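Local coordinates for protein enoyl-CoA hydratase (Mycobacterium thermoresistibile, PDB 3T3W) that probably hydrates the double bond of enoyl-CoA thioesters in lipid metabolism, at residues S120-Q125 against W137-I142; N63-I68 against V116-I121; I33-P38 against I68-N73; E39-Q44 against G74-A79. One frame throughout, in Å; residues are numbered along the deposited sequence.

Contact 1 of 4, residues S120-Q125 against W137-I142. With EDO (1,2-ethanediol), chain H.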
loop_
_atom_site.group_PDB
_atom_site.type_symbol
_atom_site.label_atom_id
_atom_site.label_comp_id
_atom_site.label_asym_id
_atom_site.label_seq_id
_atom_site.Cartn_x
_atom_site.Cartn_y
_atom_site.Cartn_z
ATOM N N SER F 120 -26.671 -3.297 -1.693
ATOM C CA SER F 120 -27.454 -2.115 -1.350
ATOM C C SER F 120 -27.461 -1.124 -2.490
ATOM O O SER F 120 -26.476 -0.958 -3.232
ATOM C CB SER F 120 -26.929 -1.445 -0.093
ATOM O OG SER F 120 -25.548 -1.062 -0.261
ATOM N N ILE F 121 -28.581 -0.443 -2.618
ATOM C CA ILE F 121 -28.784 0.503 -3.695
ATOM C C ILE F 121 -29.351 1.788 -3.120
ATOM O O ILE F 121 -30.360 1.747 -2.406
ATOM C CB ILE F 121 -29.807 -0.045 -4.732
ATOM C CG1 ILE F 121 -29.419 -1.443 -5.241
ATOM C CG2 ILE F 121 -29.952 0.947 -5.884
ATOM C CD1 ILE F 121 -30.504 -2.187 -6.057
ATOM N N ALA F 122 -28.715 2.928 -3.391
ATOM C CA ALA F 122 -29.289 4.242 -3.051
ATOM C C ALA F 122 -30.043 4.829 -4.243
ATOM O O ALA F 122 -29.524 4.802 -5.371
ATOM C CB ALA F 122 -28.188 5.221 -2.601
ATOM N N ALA F 123 -31.225 5.380 -3.985
ATOM C CA ALA F 123 -32.038 6.138 -4.939
ATOM C C ALA F 123 -31.958 7.604 -4.550
ATOM O O ALA F 123 -32.459 7.989 -3.479
ATOM C CB ALA F 123 -33.492 5.662 -4.889
ATOM N N VAL F 124 -31.292 8.402 -5.376
ATOM C CA VAL F 124 -31.000 9.786 -5.025
ATOM C C VAL F 124 -31.739 10.765 -5.929
ATOM O O VAL F 124 -31.520 10.821 -7.121
ATOM C CB VAL F 124 -29.485 10.099 -5.040
ATOM C CG1 VAL F 124 -29.222 11.573 -4.665
ATOM C CG2 VAL F 124 -28.744 9.140 -4.122
ATOM N N GLN F 125 -32.607 11.571 -5.319
ATOM C CA GLN F 125 -33.316 12.648 -6.020
ATOM C C GLN F 125 -32.904 14.016 -5.491
ATOM O O GLN F 125 -32.487 14.146 -4.336
ATOM C CB GLN F 125 -34.821 12.476 -5.850
ATOM C CG GLN F 125 -35.436 13.074 -4.579
ATOM C CD GLN F 125 -35.332 12.181 -3.373
ATOM O OE1 GLN F 125 -34.408 11.349 -3.231
ATOM N NE2 GLN F 125 -36.267 12.381 -2.452
ATOM N N TRP F 137 -22.910 7.067 -0.501
ATOM C CA TRP F 137 -21.633 6.414 -0.851
ATOM C C TRP F 137 -21.444 5.024 -0.283
ATOM O O TRP F 137 -20.892 4.163 -0.986
ATOM C CB TRP F 137 -20.426 7.281 -0.510
ATOM C CG TRP F 137 -20.129 8.404 -1.458
ATOM C CD1 TRP F 137 -20.421 8.501 -2.796
ATOM C CD2 TRP F 137 -19.338 9.588 -1.148
ATOM N NE1 TRP F 137 -19.920 9.660 -3.341
ATOM C CE2 TRP F 137 -19.244 10.358 -2.391
ATOM C CE3 TRP F 137 -18.733 10.073 -0.003
ATOM C CZ2 TRP F 137 -18.560 11.549 -2.455
ATOM C CZ3 TRP F 137 -18.060 11.282 -0.085
ATOM C CH2 TRP F 137 -17.955 11.986 -1.284
ATOM N N PRO F 138 -21.901 4.755 0.958
ATOM C CA PRO F 138 -21.775 3.369 1.494
ATOM C C PRO F 138 -22.587 2.297 0.740
ATOM O O PRO F 138 -22.353 1.110 0.913
ATOM C CB PRO F 138 -22.239 3.506 2.953
ATOM C CG PRO F 138 -21.856 4.941 3.257
ATOM C CD PRO F 138 -22.267 5.701 2.028
ATOM N N CYS F 139 -23.591 2.726 -0.021
ATOM C CA CYS F 139 -24.357 1.801 -0.827
ATOM C C CYS F 139 -23.498 1.301 -1.995
ATOM O O CYS F 139 -22.612 1.996 -2.486
ATOM C CB CYS F 139 -25.654 2.445 -1.338
ATOM S SG CYS F 139 -26.850 2.873 -0.027
ATOM N N ASP F 140 -23.774 0.090 -2.433
ATOM C CA ASP F 140 -23.051 -0.509 -3.524
ATOM C C ASP F 140 -23.292 0.180 -4.855
ATOM O O ASP F 140 -22.345 0.375 -5.617
ATOM C CB ASP F 140 -23.365 -2.001 -3.636
ATOM C CG ASP F 140 -22.916 -2.771 -2.413
ATOM O OD1 ASP F 140 -21.731 -2.598 -2.015
ATOM O OD2 ASP F 140 -23.768 -3.472 -1.822
ATOM N N LEU F 141 -24.557 0.439 -5.159
ATOM C CA LEU F 141 -25.001 1.051 -6.398
ATOM C C LEU F 141 -25.772 2.325 -6.077
ATOM O O LEU F 141 -26.434 2.428 -5.013
ATOM C CB LEU F 141 -25.927 0.108 -7.155
ATOM C CG LEU F 141 -25.481 -1.357 -7.304
ATOM C CD1 LEU F 141 -26.520 -2.161 -8.128
ATOM C CD2 LEU F 141 -24.112 -1.463 -7.985
ATOM N N ILE F 142 -25.642 3.307 -6.965
ATOM C CA ILE F 142 -26.441 4.549 -6.879
ATOM C C ILE F 142 -27.233 4.784 -8.169
ATOM O O ILE F 142 -26.670 4.786 -9.284
ATOM C CB ILE F 142 -25.599 5.780 -6.527
ATOM C CG1 ILE F 142 -24.829 5.587 -5.193
ATOM C CG2 ILE F 142 -26.519 7.027 -6.469
ATOM C CD1 ILE F 142 -23.824 6.699 -4.862
HETATM C C1 EDO H . -19.239 1.580 -4.211
HETATM O O1 EDO H . -19.636 0.323 -4.676
HETATM C C2 EDO H . -17.859 1.509 -3.626
HETATM O O2 EDO H . -17.935 0.705 -2.429
HETATM O O HOH W 1 -23.477 -1.246 1.561
#

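Contact 2 of 4, residues N63-I68 against V116-I121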
loop_
_atom_site.group_PDB
_atom_site.type_symbol
_atom_site.label_atom_id
_atom_site.label_comp_id
_atom_site.label_asym_id
_atom_site.label_seq_id
_atom_site.Cartn_x
_atom_site.Cartn_y
_atom_site.Cartn_z
ATOM N N ASN F 63 -32.798 -12.754 7.599
ATOM C CA ASN F 63 -32.581 -13.739 6.520
ATOM C C ASN F 63 -33.605 -13.698 5.397
ATOM O O ASN F 63 -33.361 -14.254 4.338
ATOM C CB ASN F 63 -32.552 -15.159 7.071
ATOM C CG ASN F 63 -31.430 -15.372 8.037
ATOM O OD1 ASN F 63 -30.371 -14.718 7.977
ATOM N ND2 ASN F 63 -31.653 -16.296 8.968
ATOM N N ASP F 64 -34.747 -13.070 5.605
ATOM C CA ASP F 64 -35.692 -12.852 4.512
ATOM C C ASP F 64 -35.334 -11.640 3.620
ATOM O O ASP F 64 -36.098 -11.322 2.736
ATOM C CB ASP F 64 -37.121 -12.610 5.043
ATOM C CG ASP F 64 -37.714 -13.823 5.770
ATOM O OD1 ASP F 64 -37.355 -14.975 5.473
ATOM O OD2 ASP F 64 -38.548 -13.579 6.661
ATOM N N VAL F 65 -34.220 -10.946 3.880
ATOM C CA VAL F 65 -33.826 -9.788 3.056
ATOM C C VAL F 65 -32.616 -10.190 2.271
ATOM O O VAL F 65 -31.620 -10.616 2.876
ATOM C CB VAL F 65 -33.459 -8.578 3.939
ATOM C CG1 VAL F 65 -32.833 -7.421 3.123
ATOM C CG2 VAL F 65 -34.728 -8.088 4.651
ATOM N N SER F 66 -32.668 -10.000 0.953
ATOM C CA SER F 66 -31.498 -10.223 0.072
ATOM C C SER F 66 -30.843 -8.915 -0.409
ATOM O O SER F 66 -29.632 -8.891 -0.659
ATOM C CB SER F 66 -31.874 -11.022 -1.181
ATOM O OG SER F 66 -32.234 -12.366 -0.862
ATOM N N VAL F 67 -31.639 -7.846 -0.533
ATOM C CA VAL F 67 -31.147 -6.546 -1.048
ATOM C C VAL F 67 -31.744 -5.417 -0.218
ATOM O O VAL F 67 -32.912 -5.475 0.198
ATOM C CB VAL F 67 -31.551 -6.366 -2.547
ATOM C CG1 VAL F 67 -31.095 -5.032 -3.149
ATOM C CG2 VAL F 67 -30.969 -7.505 -3.413
ATOM N N ILE F 68 -30.953 -4.373 -0.043
ATOM C CA ILE F 68 -31.338 -3.184 0.691
ATOM C C ILE F 68 -31.444 -2.032 -0.289
ATOM O O ILE F 68 -30.527 -1.788 -1.102
ATOM C CB ILE F 68 -30.293 -2.847 1.763
ATOM C CG1 ILE F 68 -30.215 -4.010 2.777
ATOM C CG2 ILE F 68 -30.603 -1.478 2.418
ATOM C CD1 ILE F 68 -29.029 -4.028 3.743
ATOM N N VAL F 116 -21.960 -4.017 5.127
ATOM C CA VAL F 116 -23.049 -4.968 5.287
ATOM C C VAL F 116 -22.996 -5.975 4.126
ATOM O O VAL F 116 -22.888 -5.559 2.978
ATOM C CB VAL F 116 -24.430 -4.253 5.378
ATOM C CG1 VAL F 116 -25.602 -5.232 5.162
ATOM C CG2 VAL F 116 -24.550 -3.502 6.695
ATOM N N PRO F 117 -23.055 -7.295 4.411
ATOM C CA PRO F 117 -22.741 -8.291 3.377
ATOM C C PRO F 117 -23.911 -8.680 2.482
ATOM O O PRO F 117 -24.101 -9.863 2.199
ATOM C CB PRO F 117 -22.237 -9.469 4.205
ATOM C CG PRO F 117 -23.055 -9.384 5.442
ATOM C CD PRO F 117 -23.098 -7.913 5.749
ATOM N N LYS F 118 -24.709 -7.691 2.081
ATOM C CA LYS F 118 -25.821 -7.843 1.144
ATOM C C LYS F 118 -25.743 -6.644 0.196
ATOM O O LYS F 118 -25.274 -5.575 0.592
ATOM C CB LYS F 118 -27.159 -7.773 1.883
ATOM C CG LYS F 118 -27.335 -8.838 2.940
ATOM C CD LYS F 118 -28.715 -8.796 3.558
ATOM C CE LYS F 118 -28.809 -9.885 4.610
ATOM N NZ LYS F 118 -30.147 -9.955 5.278
ATOM N N PRO F 119 -26.220 -6.791 -1.066
ATOM C CA PRO F 119 -26.232 -5.662 -1.975
ATOM C C PRO F 119 -27.117 -4.539 -1.489
ATOM O O PRO F 119 -28.182 -4.816 -0.929
ATOM C CB PRO F 119 -26.794 -6.246 -3.267
ATOM C CG PRO F 119 -26.377 -7.689 -3.210
ATOM C CD PRO F 119 -26.563 -8.040 -1.745
ATOM N N SER F 120 -26.671 -3.297 -1.693
ATOM C CA SER F 120 -27.454 -2.115 -1.350
ATOM C C SER F 120 -27.461 -1.124 -2.490
ATOM O O SER F 120 -26.476 -0.958 -3.232
ATOM C CB SER F 120 -26.929 -1.445 -0.093
ATOM O OG SER F 120 -25.548 -1.062 -0.261
ATOM N N ILE F 121 -28.581 -0.443 -2.618
ATOM C CA ILE F 121 -28.784 0.503 -3.695
ATOM C C ILE F 121 -29.351 1.788 -3.120
ATOM O O ILE F 121 -30.360 1.747 -2.406
ATOM C CB ILE F 121 -29.807 -0.045 -4.732
ATOM C CG1 ILE F 121 -29.419 -1.443 -5.241
ATOM C CG2 ILE F 121 -29.952 0.947 -5.884
ATOM C CD1 ILE F 121 -30.504 -2.187 -6.057
HETATM O O HOH W 2 -29.333 -12.266 6.883
#

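Contact 3 of 4, residues I33-P38 against I68-N73. With EDO (1,2-ethanediol), chain B.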
loop_
_atom_site.group_PDB
_atom_site.type_symbol
_atom_site.label_atom_id
_atom_site.label_comp_id
_atom_site.label_asym_id
_atom_site.label_seq_id
_atom_site.Cartn_x
_atom_site.Cartn_y
_atom_site.Cartn_z
ATOM N N ILE F 33 -35.448 1.172 3.099
ATOM C CA ILE F 33 -35.205 2.102 4.190
ATOM C C ILE F 33 -35.430 3.506 3.622
ATOM O O ILE F 33 -34.721 3.937 2.705
ATOM C CB ILE F 33 -33.741 2.008 4.701
ATOM C CG1 ILE F 33 -33.394 0.577 5.147
ATOM C CG2 ILE F 33 -33.476 3.037 5.805
ATOM C CD1 ILE F 33 -31.934 0.315 5.518
ATOM N N THR F 34 -36.407 4.221 4.175
ATOM C CA THR F 34 -36.751 5.539 3.709
ATOM C C THR F 34 -36.428 6.636 4.724
ATOM O O THR F 34 -36.887 6.571 5.875
ATOM C CB THR F 34 -38.259 5.628 3.367
ATOM O OG1 THR F 34 -38.553 4.736 2.293
ATOM C CG2 THR F 34 -38.634 7.072 2.962
ATOM N N LEU F 35 -35.655 7.636 4.299
ATOM C CA LEU F 35 -35.454 8.868 5.059
ATOM C C LEU F 35 -36.741 9.661 5.016
ATOM O O LEU F 35 -37.179 10.068 3.960
ATOM C CB LEU F 35 -34.318 9.694 4.472
ATOM C CG LEU F 35 -32.971 8.992 4.232
ATOM C CD1 LEU F 35 -31.975 10.020 3.650
ATOM C CD2 LEU F 35 -32.472 8.336 5.511
ATOM N N ASN F 36 -37.379 9.823 6.172
ATOM C CA ASN F 36 -38.699 10.444 6.252
ATOM C C ASN F 36 -38.667 11.685 7.147
ATOM O O ASN F 36 -39.423 11.795 8.119
ATOM C CB ASN F 36 -39.735 9.441 6.743
ATOM C CG ASN F 36 -41.149 9.948 6.583
ATOM O OD1 ASN F 36 -41.433 10.705 5.669
ATOM N ND2 ASN F 36 -42.033 9.577 7.519
ATOM N N ARG F 37 -37.770 12.610 6.823
ATOM C CA ARG F 37 -37.749 13.936 7.417
ATOM C C ARG F 37 -37.795 15.031 6.337
ATOM O O ARG F 37 -36.951 15.949 6.303
ATOM C CB ARG F 37 -36.507 14.084 8.312
ATOM C CG ARG F 37 -36.615 15.175 9.338
ATOM C CD ARG F 37 -35.290 15.436 10.028
ATOM N NE ARG F 37 -35.453 16.531 10.992
ATOM C CZ ARG F 37 -34.442 17.135 11.600
ATOM N NH1 ARG F 37 -33.216 16.788 11.330
ATOM N NH2 ARG F 37 -34.663 18.104 12.469
ATOM N N PRO F 38 -38.812 14.984 5.459
ATOM C CA PRO F 38 -38.806 15.893 4.303
ATOM C C PRO F 38 -39.015 17.361 4.699
ATOM O O PRO F 38 -38.565 18.294 3.992
ATOM C CB PRO F 38 -39.996 15.416 3.494
ATOM C CG PRO F 38 -40.927 14.762 4.501
ATOM C CD PRO F 38 -39.953 14.048 5.398
ATOM N N ILE F 68 -30.953 -4.373 -0.043
ATOM C CA ILE F 68 -31.338 -3.184 0.691
ATOM C C ILE F 68 -31.444 -2.032 -0.289
ATOM O O ILE F 68 -30.527 -1.788 -1.102
ATOM C CB ILE F 68 -30.293 -2.847 1.763
ATOM C CG1 ILE F 68 -30.215 -4.010 2.777
ATOM C CG2 ILE F 68 -30.603 -1.478 2.418
ATOM C CD1 ILE F 68 -29.029 -4.028 3.743
ATOM N N VAL F 69 -32.558 -1.321 -0.202
ATOM C CA VAL F 69 -32.765 -0.086 -0.934
ATOM C C VAL F 69 -32.846 1.080 0.054
ATOM O O VAL F 69 -33.640 1.030 0.992
ATOM C CB VAL F 69 -34.043 -0.133 -1.807
ATOM C CG1 VAL F 69 -34.378 1.283 -2.380
ATOM C CG2 VAL F 69 -33.923 -1.170 -2.911
ATOM N N LEU F 70 -32.030 2.122 -0.174
ATOM C CA LEU F 70 -32.079 3.365 0.610
ATOM C C LEU F 70 -32.659 4.464 -0.282
ATOM O O LEU F 70 -32.138 4.736 -1.381
ATOM C CB LEU F 70 -30.694 3.776 1.085
ATOM C CG LEU F 70 -30.618 5.123 1.830
ATOM C CD1 LEU F 70 -31.313 4.961 3.200
ATOM C CD2 LEU F 70 -29.136 5.510 1.937
ATOM N N ARG F 71 -33.744 5.062 0.189
ATOM C CA ARG F 71 -34.428 6.125 -0.525
ATOM C C ARG F 71 -34.866 7.215 0.450
ATOM O O ARG F 71 -34.678 7.106 1.662
ATOM C CB ARG F 71 -35.624 5.577 -1.302
ATOM C CG ARG F 71 -36.700 4.923 -0.434
ATOM C CD ARG F 71 -37.926 4.387 -1.164
ATOM N NE ARG F 71 -38.611 5.464 -1.857
ATOM C CZ ARG F 71 -39.463 6.311 -1.266
ATOM N NH1 ARG F 71 -39.754 6.218 0.037
ATOM N NH2 ARG F 71 -40.015 7.278 -1.981
ATOM N N ALA F 72 -35.491 8.258 -0.071
ATOM C CA ALA F 72 -35.810 9.442 0.732
ATOM C C ALA F 72 -37.114 10.064 0.234
ATOM O O ALA F 72 -37.322 10.173 -0.984
ATOM C CB ALA F 72 -34.695 10.460 0.654
ATOM N N ASN F 73 -37.967 10.463 1.181
ATOM C CA ASN F 73 -39.206 11.177 0.851
ATOM C C ASN F 73 -38.975 12.638 0.552
ATOM O O ASN F 73 -38.039 13.268 1.053
ATOM C CB ASN F 73 -40.240 11.023 1.945
ATOM C CG ASN F 73 -40.902 9.653 1.927
ATOM O OD1 ASN F 73 -40.878 8.932 0.898
ATOM N ND2 ASN F 73 -41.454 9.256 3.069
HETATM C C1 EDO B . -36.391 18.451 15.382
HETATM O O1 EDO B . -36.550 19.154 14.149
HETATM C C2 EDO B . -37.565 17.503 15.629
HETATM O O2 EDO B . -37.747 16.598 14.514
#

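Contact 4 of 4, residues E39-Q44 against G74-A79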
loop_
_atom_site.group_PDB
_atom_site.type_symbol
_atom_site.label_atom_id
_atom_site.label_comp_id
_atom_site.label_asym_id
_atom_site.label_seq_id
_atom_site.Cartn_x
_atom_site.Cartn_y
_atom_site.Cartn_z
ATOM N N GLU F 39 -39.684 17.565 5.816
ATOM C CA GLU F 39 -39.834 18.933 6.346
ATOM C C GLU F 39 -38.488 19.652 6.588
ATOM O O GLU F 39 -38.447 20.890 6.665
ATOM C CB GLU F 39 -40.711 18.934 7.607
ATOM C CG GLU F 39 -40.071 18.304 8.866
ATOM C CD GLU F 39 -40.164 16.760 8.975
ATOM O OE1 GLU F 39 -40.463 16.009 7.995
ATOM O OE2 GLU F 39 -39.907 16.290 10.108
ATOM N N ALA F 40 -37.410 18.893 6.791
ATOM C CA ALA F 40 -36.077 19.439 6.982
ATOM C C ALA F 40 -35.139 19.038 5.831
ATOM O O ALA F 40 -33.920 19.068 5.979
ATOM C CB ALA F 40 -35.500 18.967 8.328
ATOM N N ALA F 41 -35.716 18.665 4.681
ATOM C CA ALA F 41 -34.942 18.163 3.535
ATOM C C ALA F 41 -34.010 17.027 3.942
ATOM O O ALA F 41 -32.910 16.899 3.400
ATOM C CB ALA F 41 -34.166 19.293 2.828
ATOM N N ASN F 42 -34.501 16.182 4.851
ATOM C CA ASN F 42 -33.756 15.033 5.346
ATOM C C ASN F 42 -32.406 15.387 5.932
ATOM O O ASN F 42 -31.454 14.621 5.858
ATOM C CB ASN F 42 -33.696 13.924 4.280
ATOM C CG ASN F 42 -35.080 13.419 3.941
ATOM O OD1 ASN F 42 -35.919 13.199 4.847
ATOM N ND2 ASN F 42 -35.373 13.291 2.638
ATOM N N ALA F 43 -32.338 16.567 6.546
ATOM C CA ALA F 43 -31.185 16.925 7.348
ATOM C C ALA F 43 -31.042 15.898 8.445
ATOM O O ALA F 43 -32.050 15.429 9.014
ATOM C CB ALA F 43 -31.357 18.335 7.929
ATOM N N GLN F 44 -29.794 15.550 8.759
ATOM C CA GLN F 44 -29.506 14.427 9.649
ATOM C C GLN F 44 -29.085 14.894 11.034
ATOM O O GLN F 44 -27.994 15.430 11.190
ATOM C CB GLN F 44 -28.368 13.610 9.063
ATOM C CG GLN F 44 -28.590 13.171 7.615
ATOM C CD GLN F 44 -27.261 12.797 6.983
ATOM O OE1 GLN F 44 -26.373 12.258 7.653
ATOM N NE2 GLN F 44 -27.089 13.153 5.702
ATOM N N GLY F 74 -39.832 13.177 -0.319
ATOM C CA GLY F 74 -39.784 14.581 -0.681
ATOM C C GLY F 74 -38.895 14.942 -1.854
ATOM O O GLY F 74 -38.503 14.104 -2.677
ATOM N N LYS F 75 -38.598 16.226 -1.945
ATOM C CA LYS F 75 -37.912 16.761 -3.112
ATOM C C LYS F 75 -36.412 16.444 -3.130
ATOM O O LYS F 75 -35.814 16.387 -4.205
ATOM C CB LYS F 75 -38.023 18.299 -3.137
ATOM N N HIS F 76 -35.832 16.274 -1.944
ATOM C CA HIS F 76 -34.377 16.208 -1.768
ATOM C C HIS F 76 -33.957 15.002 -0.977
ATOM O O HIS F 76 -34.487 14.731 0.108
ATOM C CB HIS F 76 -33.880 17.476 -1.055
ATOM C CG HIS F 76 -34.194 18.743 -1.803
ATOM N ND1 HIS F 76 -33.721 18.986 -3.041
ATOM C CD2 HIS F 76 -34.999 19.845 -1.459
ATOM C CE1 HIS F 76 -34.193 20.184 -3.481
ATOM N NE2 HIS F 76 -34.974 20.716 -2.511
ATOM N N PHE F 77 -32.938 14.306 -1.477
ATOM C CA PHE F 77 -32.381 13.167 -0.800
ATOM C C PHE F 77 -31.863 13.510 0.618
ATOM O O PHE F 77 -32.283 12.902 1.585
ATOM C CB PHE F 77 -31.248 12.566 -1.651
ATOM C CG PHE F 77 -30.600 11.342 -1.026
ATOM C CD1 PHE F 77 -31.234 10.099 -1.073
ATOM C CD2 PHE F 77 -29.361 11.423 -0.420
ATOM C CE1 PHE F 77 -30.638 8.966 -0.531
ATOM C CE2 PHE F 77 -28.741 10.280 0.089
ATOM C CZ PHE F 77 -29.400 9.069 0.070
ATOM N N SER F 78 -30.940 14.456 0.716
ATOM C CA SER F 78 -30.476 14.966 2.028
ATOM C C SER F 78 -29.662 16.238 1.905
ATOM O O SER F 78 -28.667 16.302 1.169
ATOM C CB SER F 78 -29.658 13.936 2.783
ATOM O OG SER F 78 -29.266 14.474 4.076
ATOM N N ALA F 79 -30.065 17.231 2.682
ATOM C CA ALA F 79 -29.353 18.503 2.802
ATOM C C ALA F 79 -28.082 18.375 3.646
ATOM O O ALA F 79 -27.314 19.346 3.733
ATOM C CB ALA F 79 -30.285 19.575 3.398
#

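Contact 1 of 4, residues S120-Q125 against W137-I142
S120 and D140 grip each other by two hydrogen bonds where two parallel strands of the crotonase-fold core sheet, 120-124 and 141-145, come together. S120 N donates a hydrogen bond to D140 OD2 at 2.9 Å. OD2 is met on its anti side, 21° out of the carboxylate plane. In return D140 N donates to S120 OG at 3.0 Å. The hydroxyl reaches D140 N because OG sits between the backbone N and the carbonyl carbon (chi1 59°). The same hydroxyl donates to a water that in turn donates to P138 O.

The parallel ladder then takes over. L141 N bonds to S120 O, and A122 N bonds to L141 O at 2.8 Å. Side chains follow the strand alternation. I121 and L141 meet on one face, CG1 to CD1. On the other face the A122 methyl lies 3.7 Å from C139 SG, and V124 CG2 touches I142 CG2.

Outside partners position the D140 carboxylate, and through it S120. D140 OD2 also pairs with K229 of the same chain, and OD1 with K177 of the second subunit, so the carboxylate ties the sheet to the subunit interface. These two lysines would be expected to favour its ionised form. An ethanediol, probably from the crystallisation liquor, donates from O1 to D140 O at 2.9 Å.

Contact 2 of 4, residues N63-I68 against V116-I121
K118 runs its extended side chain to V65 O, with CD and CE beside that oxygen. NZ donates to V65 O at 2.9 Å, tilted 27° from the carbonyl plane. CG lies beside the backbone N (chi1 -60°), and every later torsion of the chain is near 180°, which carries the ammonium the full length of the side chain to that carbonyl. NZ also donates to A59 O of helix 46-61 and to a water. That water donates to N63 OD1, so N63 joins through solvent. These partners are neutral oxygens: two main-chain carbonyls and a water. K118 ties the 116-121 segment to the last turn of helix 46-61 and to the loop after it.

Backbone bonds carry the register. I68 N donates to P119 O at 2.9 Å, and I121 N donates to I68 O at 2.8 Å. I68 pairs with S120 as a parallel bridge. Strands 67-72 and 120-124 begin here, side by side in the central sheet of the crotonase fold. Two weaker CA-H...O contacts support the pairing: V67 CA faces P119 O, and S120 CA lies 3.1 Å from I68 O.

Apolar contacts lie on both faces of the sheet. On the face of I68 and S120, the CD1 end of I68 reaches V116 CG1 at 3.9 Å, and the two side chains cross at about a right angle. W56 and A59 of helix 46-61 pack on I68 there. On the other face V67 CG1 touches I121 CD1 at 4.1 Å. A214 and I217 of helix 206-217 pack against V67, and I217 also packs on P119.

Contact 3 of 4, residues I33-P38 against I68-N73
A polar chain of T34, R71, N73 and N36 runs along one face of this parallel strand pair. R71 NH1 donates to T34 OG1 at 3.0 Å, with the hydroxyl at the guanidinium edge and in its plane. R71 lies alongside T34, and a bend at chi3 (-61°) brings NH1 beside OG1. NH1 also donates to N73 OD1 at 3.1 Å, from above that carbonyl plane. N73 ND2 then donates to N36 OD1 at 3.0 Å. The amide planes stand 88° apart. N36 OD1 lies in the N73 amide plane, while ND2 sits well above the N36 carbonyl plane.

Four backbone bonds zip the strands together, from I33 N to V69 O up to N73 N to L35 O. Strands 30-35 and 67-72 are the two strands of a beta-alpha-beta unit crossed over by helix 46-61. The other face is apolar. I33 CD1 touches I68 CG2 at 3.8 Å under that helix, and I33 CG2 meets L70 CD1. Further along, the CB atoms of L35 and A72 meet, and N42 packs on both residues.

R71 NE forms a salt bridge with D207. The guanidinium rotation is thus probably fixed by D207, T34 and N73 together.

Contact 4 of 4, residues E39-Q44 against G74-A79
N42 carries its CG beside the backbone N (chi1 -62°), which swings the amide against the carbonyls of H76 and F77. S78 holds its OG opposite the backbone N (chi1 -178°), and the hydroxyl thereby comes to N42 O and Q44. A41 and N42 both have positive phi, and this tight bend presents A41 O and N42 O to the 74-79 loop.

N42 ND2 donates to H76 O at 3.0 Å and to F77 O at 3.3 Å. The second donor position lies well above the F77 carbonyl plane. ND2 also reaches N73 O. With three carbonyl partners for two hydrogens, at least one N-H must be shared. OD1 accepts from R37 N. S78 OG donates to N42 O at 2.8 Å. It accepts from Q44 NE2 at 3.0 Å in a nearly straight bond in the amide plane of Q44. A79 N donates to A41 O at 3.0 Å. The A41 and A79 methyls meet, CB to CB, at 3.9 Å.

These loops follow the parallel strands 30-35 and 67-72 of the crotonase fold. F77 points away from the 39-44 loop and packs on L70 and A72. Q44 NE2 also bonds to G131 O. Without regular structure, the loops are held by one backbone bond, by N42 and S78 donating to main-chain oxygens, and by Q44 donating to the S78 hydroxyl. N42 uses both ends of its amide, which would fix its flip.

How the contacts relate
Contacts 1, 2 and 3 belong to one sheet. Contacts 1 and 2 share S120 and I121 on strand 120-124, and contacts 2 and 3 share I68 on strand 67-72. Contact 4 joins the loops beyond the strands of contact 3 and is only partly buried, whereas the other three are buried. Parallel backbone ladders carry contacts 1 to 3, while contact 4 relies mostly on side chains. Charge also differs with place: contact 1 reaches the second subunit through D140, contact 2 ties a lysine to a helix end, and contact 3 holds an arginine on one sheet face. Contacts 3 and 4 touch through R37, which meets the 39-44 loop, and Q125 bonds to G74 and F77.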